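Local coordinates for protein tripeptidase (Staphylococcus aureus subsp. aureus, PDB 3RZA) that probably cleaves short peptides, as a metal-dependent tripeptidase of the M20 peptidase family with two metal ions in its active site, at residues Thr96-Thr101 and Ala128-Gly133; Lys92-Ser97 and Gln155-Val160; Val102-Asn107 and Thr123-Ala128; Leu33-Ser38 and Val108-Lys113. All blocks are in the same frame, centred on the assembly; numbering follows the deposited sequence.

Interaction 1. Residues Thr96-Thr101 and Ala128-Gly133; sequences TSHMDT and ADDKAG. With ZN (zinc ion), chain C; CA (calcium ion), chain D.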
# COMPACT_ATOMS: atom_id res chain seq x y z
N THR A 96 9.54 -31.41 -22.37
CA THR A 96 9.73 -29.96 -22.22
C THR A 96 10.26 -29.55 -20.84
O THR A 96 9.88 -30.13 -19.83
CB THR A 96 8.45 -29.13 -22.56
OG1 THR A 96 8.75 -27.73 -22.55
CG2 THR A 96 7.33 -29.38 -21.58
N SER A 97 11.24 -28.64 -20.86
CA SER A 97 11.68 -27.91 -19.69
C SER A 97 11.81 -26.46 -20.08
O SER A 97 11.75 -26.14 -21.25
CB SER A 97 13.01 -28.47 -19.19
OG SER A 97 12.78 -29.56 -18.31
N HIS A 98 11.92 -25.59 -19.09
CA HIS A 98 12.08 -24.15 -19.34
C HIS A 98 13.48 -23.68 -18.92
O HIS A 98 14.02 -24.14 -17.91
CB HIS A 98 10.98 -23.32 -18.66
CG HIS A 98 10.97 -23.38 -17.17
ND1 HIS A 98 11.62 -22.45 -16.39
CD2 HIS A 98 10.28 -24.17 -16.32
CE1 HIS A 98 11.37 -22.71 -15.11
NE2 HIS A 98 10.55 -23.74 -15.05
N MSE A 99 14.06 -22.79 -19.73
CA MSE A 99 15.45 -22.34 -19.55
C MSE A 99 15.59 -21.15 -18.59
O MSE A 99 16.72 -20.83 -18.18
CB MSE A 99 16.08 -22.04 -20.90
CG MSE A 99 15.68 -20.74 -21.54
SE MSE A 99 16.38 -20.61 -23.29
CE MSE A 99 15.11 -21.78 -24.19
N ASP A 100 14.47 -20.48 -18.27
CA ASP A 100 14.48 -19.34 -17.34
C ASP A 100 14.30 -19.76 -15.86
O ASP A 100 13.76 -20.81 -15.56
CB ASP A 100 13.44 -18.27 -17.71
CG ASP A 100 11.98 -18.77 -17.61
OD1 ASP A 100 11.70 -19.90 -18.07
OD2 ASP A 100 11.11 -18.03 -17.10
N THR A 101 14.78 -18.89 -14.96
CA THR A 101 14.59 -19.03 -13.52
C THR A 101 13.92 -17.76 -12.97
O THR A 101 13.92 -16.72 -13.63
CB THR A 101 15.93 -19.18 -12.82
OG1 THR A 101 16.60 -17.92 -12.83
CG2 THR A 101 16.78 -20.20 -13.51
N ALA A 128 17.64 -25.13 -9.78
CA ALA A 128 17.20 -26.53 -10.03
C ALA A 128 15.88 -26.56 -10.76
O ALA A 128 15.66 -27.39 -11.64
CB ALA A 128 17.10 -27.30 -8.73
N ASP A 129 15.00 -25.66 -10.36
CA ASP A 129 13.85 -25.29 -11.13
C ASP A 129 14.27 -24.27 -12.25
O ASP A 129 14.43 -23.07 -11.95
CB ASP A 129 12.81 -24.70 -10.22
CG ASP A 129 11.56 -24.32 -10.94
OD1 ASP A 129 11.31 -24.76 -12.07
OD2 ASP A 129 10.77 -23.57 -10.35
N ASP A 130 14.47 -24.70 -13.50
CA ASP A 130 14.17 -26.04 -14.05
C ASP A 130 15.37 -26.66 -14.77
O ASP A 130 15.22 -27.57 -15.61
CB ASP A 130 12.95 -25.93 -14.98
CG ASP A 130 12.31 -27.28 -15.31
OD1 ASP A 130 12.41 -28.21 -14.47
OD2 ASP A 130 11.76 -27.43 -16.45
N LYS A 131 16.57 -26.26 -14.37
CA LYS A 131 17.79 -26.72 -15.02
C LYS A 131 18.14 -28.20 -14.68
O LYS A 131 18.90 -28.81 -15.40
CB LYS A 131 18.95 -25.75 -14.74
CG LYS A 131 18.66 -24.34 -15.32
CD LYS A 131 19.60 -23.26 -14.88
CE LYS A 131 19.51 -22.07 -15.83
NZ LYS A 131 20.27 -20.84 -15.39
N ALA A 132 17.55 -28.76 -13.60
CA ALA A 132 17.55 -30.21 -13.34
C ALA A 132 16.90 -30.95 -14.49
O ALA A 132 17.45 -31.95 -14.98
CB ALA A 132 16.83 -30.54 -12.02
N GLY A 133 15.76 -30.44 -14.95
CA GLY A 133 15.10 -30.95 -16.13
C GLY A 133 15.93 -30.89 -17.39
O GLY A 133 16.03 -31.87 -18.12
ZN ZN C . 9.69 -24.68 -13.34
CA CA D . 9.46 -22.06 -10.90
O HOH W 1 15.28 -23.05 -15.65
O HOH W 2 8.14 -23.77 -12.27
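His98 and Asp129 meet at the zinc ion, which His98 NE2 and Asp129 OD1 each bind at 2.1 Å. The His98 ring and the Asp129 carboxylate stand 82° apart, and the carboxylate bridges two metals, its OD2 lying 2.1 Å from the calcium ion. Water 2 also bridges the pair. Asp186 completes the protein ligands of the zinc ion, Glu163 and His366 those of the calcium ion. This is the two-metal centre of an M20 peptidase, with the bridging aspartate preceding a cis peptide bond to Asp130 at the start of helix 128-147. Hydrogen bonding falls to Asp130, whose OD2 is gripped twice: the backbone N of His98 reaches its anti lone pair at 3.2 Å, while Ser97 OG comes from above the carboxylate plane at 3.0 Å. Water 1 ties Asp130 N to the carbonyl oxygens of His98 and Asp100. Packing adds a CH-pi contact, Asp130 CB lying 3.5 Å from the centroid of the His98 ring, over one face. A chi1 of 64° swings that ring back toward the helix start; weak bonds run from ND1 to Asp100 O and OD1, a carboxylate held in turn by Thr40. Ser97 OG also rests 3.5 Å from Gly133 CA.

Interaction 2. Residues Lys92-Ser97 and Gln155-Val160; sequences KLYLTS and QFVITV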
# COMPACT_ATOMS: atom_id res chain seq x y z
N LYS A 92 5.19 -40.90 -31.07
CA LYS A 92 6.08 -39.74 -31.15
C LYS A 92 5.93 -39.00 -29.84
O LYS A 92 4.81 -38.66 -29.45
CB LYS A 92 5.69 -38.84 -32.32
CG LYS A 92 5.78 -39.52 -33.71
CD LYS A 92 5.22 -38.60 -34.76
CE LYS A 92 5.52 -39.07 -36.17
NZ LYS A 92 4.97 -38.12 -37.18
N LEU A 93 7.07 -38.76 -29.19
CA LEU A 93 7.14 -38.22 -27.84
C LEU A 93 7.65 -36.81 -27.90
O LEU A 93 8.44 -36.47 -28.80
CB LEU A 93 8.14 -39.05 -27.01
CG LEU A 93 8.37 -38.68 -25.55
CD1 LEU A 93 7.05 -38.66 -24.75
CD2 LEU A 93 9.34 -39.68 -24.98
N TYR A 94 7.23 -35.98 -26.94
CA TYR A 94 7.94 -34.74 -26.65
C TYR A 94 8.25 -34.63 -25.17
O TYR A 94 7.57 -35.23 -24.35
CB TYR A 94 7.19 -33.48 -27.16
CG TYR A 94 6.27 -32.85 -26.14
CD1 TYR A 94 5.00 -33.36 -25.92
CD2 TYR A 94 6.69 -31.75 -25.37
CE1 TYR A 94 4.17 -32.83 -24.97
CE2 TYR A 94 5.85 -31.21 -24.40
CZ TYR A 94 4.58 -31.75 -24.21
OH TYR A 94 3.74 -31.21 -23.26
N LEU A 95 9.30 -33.88 -24.87
CA LEU A 95 9.70 -33.56 -23.50
C LEU A 95 9.93 -32.07 -23.46
O LEU A 95 10.47 -31.53 -24.42
CB LEU A 95 10.98 -34.30 -23.14
CG LEU A 95 10.96 -35.82 -23.22
CD1 LEU A 95 12.41 -36.35 -23.16
CD2 LEU A 95 10.09 -36.40 -22.08
N THR A 96 9.54 -31.41 -22.37
CA THR A 96 9.73 -29.96 -22.22
C THR A 96 10.26 -29.55 -20.84
O THR A 96 9.88 -30.13 -19.83
CB THR A 96 8.45 -29.13 -22.56
OG1 THR A 96 8.75 -27.73 -22.55
CG2 THR A 96 7.33 -29.38 -21.58
N SER A 97 11.24 -28.64 -20.86
CA SER A 97 11.68 -27.91 -19.69
C SER A 97 11.81 -26.46 -20.08
O SER A 97 11.75 -26.14 -21.25
CB SER A 97 13.01 -28.47 -19.19
OG SER A 97 12.78 -29.56 -18.31
N GLN A 155 10.90 -35.05 -29.47
CA GLN A 155 11.14 -33.59 -29.50
C GLN A 155 11.46 -33.06 -28.11
O GLN A 155 10.86 -33.48 -27.12
CB GLN A 155 9.95 -32.85 -30.10
CG GLN A 155 9.81 -33.11 -31.58
CD GLN A 155 8.79 -32.22 -32.25
OE1 GLN A 155 7.68 -32.07 -31.77
NE2 GLN A 155 9.15 -31.68 -33.40
N PHE A 156 12.46 -32.16 -28.04
CA PHE A 156 12.87 -31.50 -26.81
C PHE A 156 12.51 -30.04 -26.97
O PHE A 156 13.07 -29.36 -27.84
CB PHE A 156 14.36 -31.68 -26.59
CG PHE A 156 14.74 -33.10 -26.31
CD1 PHE A 156 14.88 -34.01 -27.34
CD2 PHE A 156 14.95 -33.54 -25.00
CE1 PHE A 156 15.20 -35.34 -27.09
CE2 PHE A 156 15.30 -34.87 -24.74
CZ PHE A 156 15.43 -35.76 -25.77
N VAL A 157 11.53 -29.60 -26.19
CA VAL A 157 10.93 -28.27 -26.31
C VAL A 157 11.44 -27.42 -25.14
O VAL A 157 11.07 -27.68 -23.99
CB VAL A 157 9.37 -28.34 -26.31
CG1 VAL A 157 8.77 -26.96 -26.42
CG2 VAL A 157 8.87 -29.22 -27.45
N ILE A 158 12.28 -26.43 -25.43
CA ILE A 158 12.93 -25.61 -24.39
C ILE A 158 12.32 -24.22 -24.43
O ILE A 158 12.50 -23.48 -25.42
CB ILE A 158 14.47 -25.53 -24.54
CG1 ILE A 158 15.09 -26.86 -25.02
CG2 ILE A 158 15.11 -25.08 -23.24
CD1 ILE A 158 14.72 -28.07 -24.19
N THR A 159 11.56 -23.87 -23.39
CA THR A 159 10.80 -22.64 -23.38
C THR A 159 11.49 -21.53 -22.62
O THR A 159 12.36 -21.77 -21.77
CB THR A 159 9.41 -22.81 -22.74
OG1 THR A 159 9.58 -23.16 -21.37
CG2 THR A 159 8.66 -23.86 -23.44
N VAL A 160 11.04 -20.33 -22.90
CA VAL A 160 11.49 -19.10 -22.25
C VAL A 160 10.28 -18.57 -21.49
O VAL A 160 9.15 -19.02 -21.71
CB VAL A 160 11.97 -18.07 -23.24
CG1 VAL A 160 13.37 -18.48 -23.80
CG2 VAL A 160 10.95 -17.88 -24.38
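Leu95 and Phe156 lie side by side and point the same way from one face of a parallel strand pair, with Leu95 CD1 3.6 Å from Phe156 CE2 and its neighbour CZ also in touch. The methyl meets the ring obliquely. Both side chains start with CG beside their own backbone N (chi1 -59° for Leu95 and -67° for Phe156), which keeps them running together. Tyr94, Gln155, Thr96 and Val157 occupy the other face. There the Tyr94 ring and Val157 cross at a slant, CD2 touching CG2 at 3.9 Å, while the phenol oxygen goes on to Ser355. Gln155 rises next to Tyr94, their CB atoms in contact, and its amide finds Asp178, Thr80 and Leu176 beyond the pair. Thr96 turns its hydroxyl back to the neighbouring strand: with OG1 opposite the backbone N (chi1 -173°), it donates to Val157 O at 2.7 Å from above the carbonyl plane. Ser97 N reaches the same oxygen at 3.3 Å from the opposite face of that plane, so one carbonyl takes two donors. The backbone ladder opens with Gln155 N on Leu93 O, continues with Leu95 N to Gln155 O and Val157 N to Leu95 O, both 2.8 Å, and closes with Thr159 N on Ser97 O. Helix 128-147 lies between the strands in the chain, making a beta-alpha-beta crossover, and packs on Ser97, Phe156 and Ile158; in the large mixed sheet strand 181-184 flanks 93-98 and strand 77-81 flanks 154-159, while helix 374-393 lies on Leu93 and Leu95.

Interaction 3. Residues Val102-Asn107 and Thr123-Ala128; sequences VVPAIN and TTILGA
Ile125 is the main bump of this contact, a branched side chain pressed into a hollow formed by the bend of 102-107. The walls of the hollow are Val102, the ring of Pro104, and Ala105. With CG1 between its backbone N and carbonyl carbon (chi1 68°), Ile125 sends its longer branch inward: CG1 abuts Ala105 CB at 3.5 Å, a tight carbon pair, and CD1 extends to Val102 O at 3.6 Å and to Val102 CG2 at 3.9 Å. The Val102 and Ile125 side chains cross at about a right angle. The shorter branch, CG2, lies 3.7 Å from Pro104 O and near both Val102 CG2 and Pro104 CD, 4.2 Å from the latter. The peptide bond before Pro104 is cis, within the bend that receives Ile125, and the carbonyl oxygen of Pro104 forms the floor: Ile125 N donates to Pro104 O at 3.0 Å in a nearly straight bond of 169°. A second, smaller fit lies beside it. Thr124 slots its methyl CG2 against Ile106 O at 3.3 Å, with Asn107 O farther along. At the Thr123 end, among exposed residues, water 3 spans Asn107 O and Thr123 OG1, a hydroxyl that also bonds Asp121. The two loops belong to the active-site end of this M20-type fold: 102-107 follows strand 93-98, with Val102 also touching the calcium ligand Glu163, and 123-128 leads from strand 117-119 into helix 128-147, where Gly127 takes the N-cap position. Leu126 and Ala128 rest on helix 23-34 and strand 371-373.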
# COMPACT_ATOMS: atom_id res chain seq x y z
N VAL A 102 13.42 -17.84 -11.74
CA VAL A 102 12.97 -16.63 -11.02
C VAL A 102 14.17 -15.78 -10.59
O VAL A 102 15.34 -16.18 -10.80
CB VAL A 102 12.09 -16.94 -9.78
CG1 VAL A 102 10.88 -17.81 -10.17
CG2 VAL A 102 12.92 -17.56 -8.66
N VAL A 103 13.87 -14.59 -10.08
CA VAL A 103 14.83 -13.69 -9.42
C VAL A 103 14.92 -14.09 -7.92
O VAL A 103 13.95 -14.57 -7.38
CB VAL A 103 14.34 -12.20 -9.58
CG1 VAL A 103 15.18 -11.22 -8.78
CG2 VAL A 103 14.33 -11.79 -11.07
N PRO A 104 16.10 -13.91 -7.25
CA PRO A 104 17.43 -13.49 -7.72
C PRO A 104 18.24 -14.68 -8.15
O PRO A 104 18.40 -15.61 -7.37
CB PRO A 104 18.06 -12.83 -6.49
CG PRO A 104 17.42 -13.51 -5.32
CD PRO A 104 16.07 -14.01 -5.77
N ALA A 105 18.75 -14.64 -9.39
CA ALA A 105 19.59 -15.73 -9.93
C ALA A 105 20.67 -15.19 -10.87
O ALA A 105 20.88 -15.73 -11.98
CB ALA A 105 18.72 -16.73 -10.64
N ILE A 106 21.34 -14.12 -10.42
CA ILE A 106 22.53 -13.60 -11.05
C ILE A 106 23.70 -14.08 -10.21
O ILE A 106 23.69 -13.93 -8.97
CB ILE A 106 22.53 -12.04 -11.16
CG1 ILE A 106 21.50 -11.59 -12.22
CG2 ILE A 106 23.96 -11.50 -11.52
CD1 ILE A 106 20.86 -10.18 -11.97
N ASN A 107 24.68 -14.72 -10.88
CA ASN A 107 25.93 -15.14 -10.25
C ASN A 107 25.68 -16.26 -9.22
O ASN A 107 26.10 -16.17 -8.06
CB ASN A 107 26.65 -13.91 -9.66
CG ASN A 107 28.14 -13.99 -9.76
OD1 ASN A 107 28.75 -15.06 -9.60
ND2 ASN A 107 28.77 -12.83 -10.02
N THR A 123 22.73 -16.50 -1.30
CA THR A 123 22.48 -15.14 -1.85
C THR A 123 21.56 -15.15 -3.10
O THR A 123 21.00 -14.12 -3.46
CB THR A 123 23.80 -14.45 -2.23
OG1 THR A 123 24.39 -15.11 -3.35
CG2 THR A 123 24.77 -14.48 -1.06
N THR A 124 21.46 -16.31 -3.77
CA THR A 124 20.61 -16.50 -4.93
C THR A 124 19.80 -17.78 -4.74
O THR A 124 20.05 -18.55 -3.81
CB THR A 124 21.45 -16.65 -6.22
OG1 THR A 124 22.08 -17.94 -6.24
CG2 THR A 124 22.54 -15.55 -6.32
N ILE A 125 18.89 -18.00 -5.66
CA ILE A 125 18.27 -19.30 -5.86
C ILE A 125 19.35 -20.26 -6.46
O ILE A 125 20.46 -19.83 -6.78
CB ILE A 125 16.97 -19.18 -6.77
CG1 ILE A 125 17.28 -18.78 -8.23
CG2 ILE A 125 15.97 -18.18 -6.16
CD1 ILE A 125 16.32 -19.30 -9.19
N LEU A 126 19.01 -21.54 -6.59
CA LEU A 126 19.88 -22.51 -7.29
C LEU A 126 19.54 -22.54 -8.78
O LEU A 126 20.43 -22.62 -9.62
CB LEU A 126 19.74 -23.93 -6.68
CG LEU A 126 20.60 -25.09 -7.20
CD1 LEU A 126 22.09 -24.72 -7.25
CD2 LEU A 126 20.40 -26.35 -6.34
N GLY A 127 18.26 -22.49 -9.10
CA GLY A 127 17.81 -22.78 -10.44
C GLY A 127 17.77 -24.26 -10.79
O GLY A 127 17.78 -24.61 -11.98
N ALA A 128 17.64 -25.13 -9.78
CA ALA A 128 17.20 -26.53 -10.03
C ALA A 128 15.88 -26.56 -10.76
O ALA A 128 15.66 -27.39 -11.64
CB ALA A 128 17.10 -27.30 -8.73
O HOH W 3 25.99 -14.70 -5.55

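Interaction 4. Residues Leu33-Ser38 and Val108-Lys113; sequences LVQIDS and VKPIVK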
# COMPACT_ATOMS: atom_id res chain seq x y z
N LEU A 33 24.91 -25.43 -16.08
CA LEU A 33 23.71 -24.70 -16.45
C LEU A 33 23.26 -23.68 -15.41
O LEU A 33 22.87 -22.58 -15.80
CB LEU A 33 22.55 -25.64 -16.79
CG LEU A 33 22.67 -26.52 -18.03
CD1 LEU A 33 21.47 -27.45 -18.07
CD2 LEU A 33 22.75 -25.69 -19.31
N VAL A 34 23.32 -24.03 -14.12
CA VAL A 34 22.90 -23.09 -13.04
C VAL A 34 23.78 -21.82 -12.99
O VAL A 34 23.28 -20.72 -12.77
CB VAL A 34 22.83 -23.75 -11.62
CG1 VAL A 34 21.81 -24.92 -11.61
CG2 VAL A 34 24.20 -24.19 -11.14
N GLN A 35 25.06 -21.97 -13.34
CA GLN A 35 26.00 -20.86 -13.39
C GLN A 35 25.89 -19.94 -14.63
O GLN A 35 26.67 -19.01 -14.75
CB GLN A 35 27.43 -21.40 -13.25
CG GLN A 35 27.69 -22.06 -11.88
CD GLN A 35 29.06 -22.67 -11.78
OE1 GLN A 35 30.03 -21.99 -11.48
NE2 GLN A 35 29.16 -23.96 -12.07
N ILE A 36 24.96 -20.21 -15.55
CA ILE A 36 24.64 -19.30 -16.65
C ILE A 36 23.35 -18.58 -16.25
O ILE A 36 22.30 -19.22 -16.19
CB ILE A 36 24.41 -20.04 -17.98
CG1 ILE A 36 25.67 -20.78 -18.44
CG2 ILE A 36 24.01 -19.05 -19.06
CD1 ILE A 36 25.38 -21.99 -19.31
N ASP A 37 23.45 -17.28 -15.98
CA ASP A 37 22.31 -16.46 -15.56
C ASP A 37 21.22 -16.57 -16.63
O ASP A 37 21.51 -16.40 -17.82
CB ASP A 37 22.69 -14.97 -15.43
CG ASP A 37 23.74 -14.70 -14.36
OD1 ASP A 37 24.12 -15.60 -13.61
OD2 ASP A 37 24.22 -13.55 -14.29
N SER A 38 20.01 -16.92 -16.21
CA SER A 38 18.83 -16.89 -17.09
C SER A 38 17.57 -16.46 -16.31
O SER A 38 16.54 -17.14 -16.34
CB SER A 38 18.62 -18.27 -17.74
OG SER A 38 18.41 -19.26 -16.76
N VAL A 108 24.95 -17.30 -9.65
CA VAL A 108 24.65 -18.45 -8.80
C VAL A 108 25.97 -19.21 -8.55
O VAL A 108 26.71 -19.49 -9.50
CB VAL A 108 23.61 -19.41 -9.45
CG1 VAL A 108 23.42 -20.70 -8.59
CG2 VAL A 108 22.29 -18.70 -9.68
N LYS A 109 26.23 -19.53 -7.29
CA LYS A 109 27.45 -20.21 -6.86
C LYS A 109 27.05 -21.52 -6.18
O LYS A 109 26.92 -21.55 -4.95
CB LYS A 109 28.24 -19.31 -5.91
CG LYS A 109 28.85 -18.06 -6.58
CD LYS A 109 29.78 -17.33 -5.59
CE LYS A 109 29.97 -15.84 -5.92
NZ LYS A 109 30.87 -15.14 -4.92
N PRO A 110 26.82 -22.61 -6.97
CA PRO A 110 26.30 -23.84 -6.36
C PRO A 110 27.35 -24.57 -5.50
O PRO A 110 28.53 -24.53 -5.82
CB PRO A 110 25.93 -24.69 -7.58
CG PRO A 110 26.92 -24.30 -8.59
CD PRO A 110 27.12 -22.80 -8.40
N ILE A 111 26.89 -25.22 -4.43
CA ILE A 111 27.75 -26.00 -3.52
C ILE A 111 27.20 -27.42 -3.41
O ILE A 111 26.02 -27.61 -3.12
CB ILE A 111 27.80 -25.37 -2.11
CG1 ILE A 111 28.03 -23.84 -2.21
CG2 ILE A 111 28.89 -26.08 -1.26
CD1 ILE A 111 28.41 -23.13 -0.89
N VAL A 112 28.06 -28.41 -3.66
CA VAL A 112 27.75 -29.82 -3.49
C VAL A 112 28.24 -30.27 -2.09
O VAL A 112 29.45 -30.30 -1.82
CB VAL A 112 28.38 -30.67 -4.59
CG1 VAL A 112 27.94 -32.14 -4.47
CG2 VAL A 112 28.01 -30.10 -5.97
N LYS A 113 27.28 -30.61 -1.21
CA LYS A 113 27.53 -30.90 0.20
C LYS A 113 27.49 -32.41 0.47
O LYS A 113 26.85 -33.15 -0.27
CB LYS A 113 26.51 -30.17 1.09
CG LYS A 113 26.65 -28.65 1.13
CD LYS A 113 27.86 -28.17 1.96
CE LYS A 113 27.61 -28.19 3.48
NZ LYS A 113 26.85 -26.97 3.98
O HOH W 4 24.19 -17.88 -12.49
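The Gln35 side chain meets the CD-CG edge of Pro110, the two crossing at about a right angle. Its CB leads, with chi1 of -64°, to CG, which does most of the touching: CG meets Pro110 CD at 3.6 Å and Val108 O at the same distance. CD of Gln35 then runs past the same edge of the ring, 3.9 Å from Pro110 CD, and the amide nitrogen NE2 ends 4.2 Å from Pro110 CG, its hydrogen bond going to Leu31 O in the preceding helix turn. Val34 adds its CG2, 3.7 Å from Pro110 CG. Two successive residues thus meet the CG-CD end of the proline where helix 23-34 gives way to loop. Val108 packs beside it, CB 3.6 Å from Val34 O. Polar contact is indirect: water 4 accepts from Val108 N at 3.0 Å and lies near Val34 O and Asp37 OD1, and Asp37 OD1 also receives the N-H of Asn107. This is mixed apolar and water-mediated packing that fastens the helix end to the start of a small antiparallel sheet. Strand 111-112 edges that sheet, next to 117-119, whose Ile118 touches Pro110; helices 46-56 and 128-147 pack against Leu33 in the helix itself.

Overall arrangement
Interactions 1 and 2 are fully buried and share Thr96 and Ser97 of strand 93-98: the strand pairs with 154-159 along its length and delivers His98 to the metals near its end. Interactions 3 and 4 are only partly buried, and water joins their loops. Chemistry shifts accordingly, from a regular backbone ladder in interaction 2, through metal ligation and a carboxylate oxygen that accepts two hydrogen bonds in interaction 1, to a single backbone bond with apolar fitting in 3 and apolar packing in 4. Interaction 4 joins interaction 1 through Ser38, bonded to Met99 and Thr101, and touches interaction 3 directly where Val108 packs on Thr124. Interaction 2 touches neither 3 nor 4.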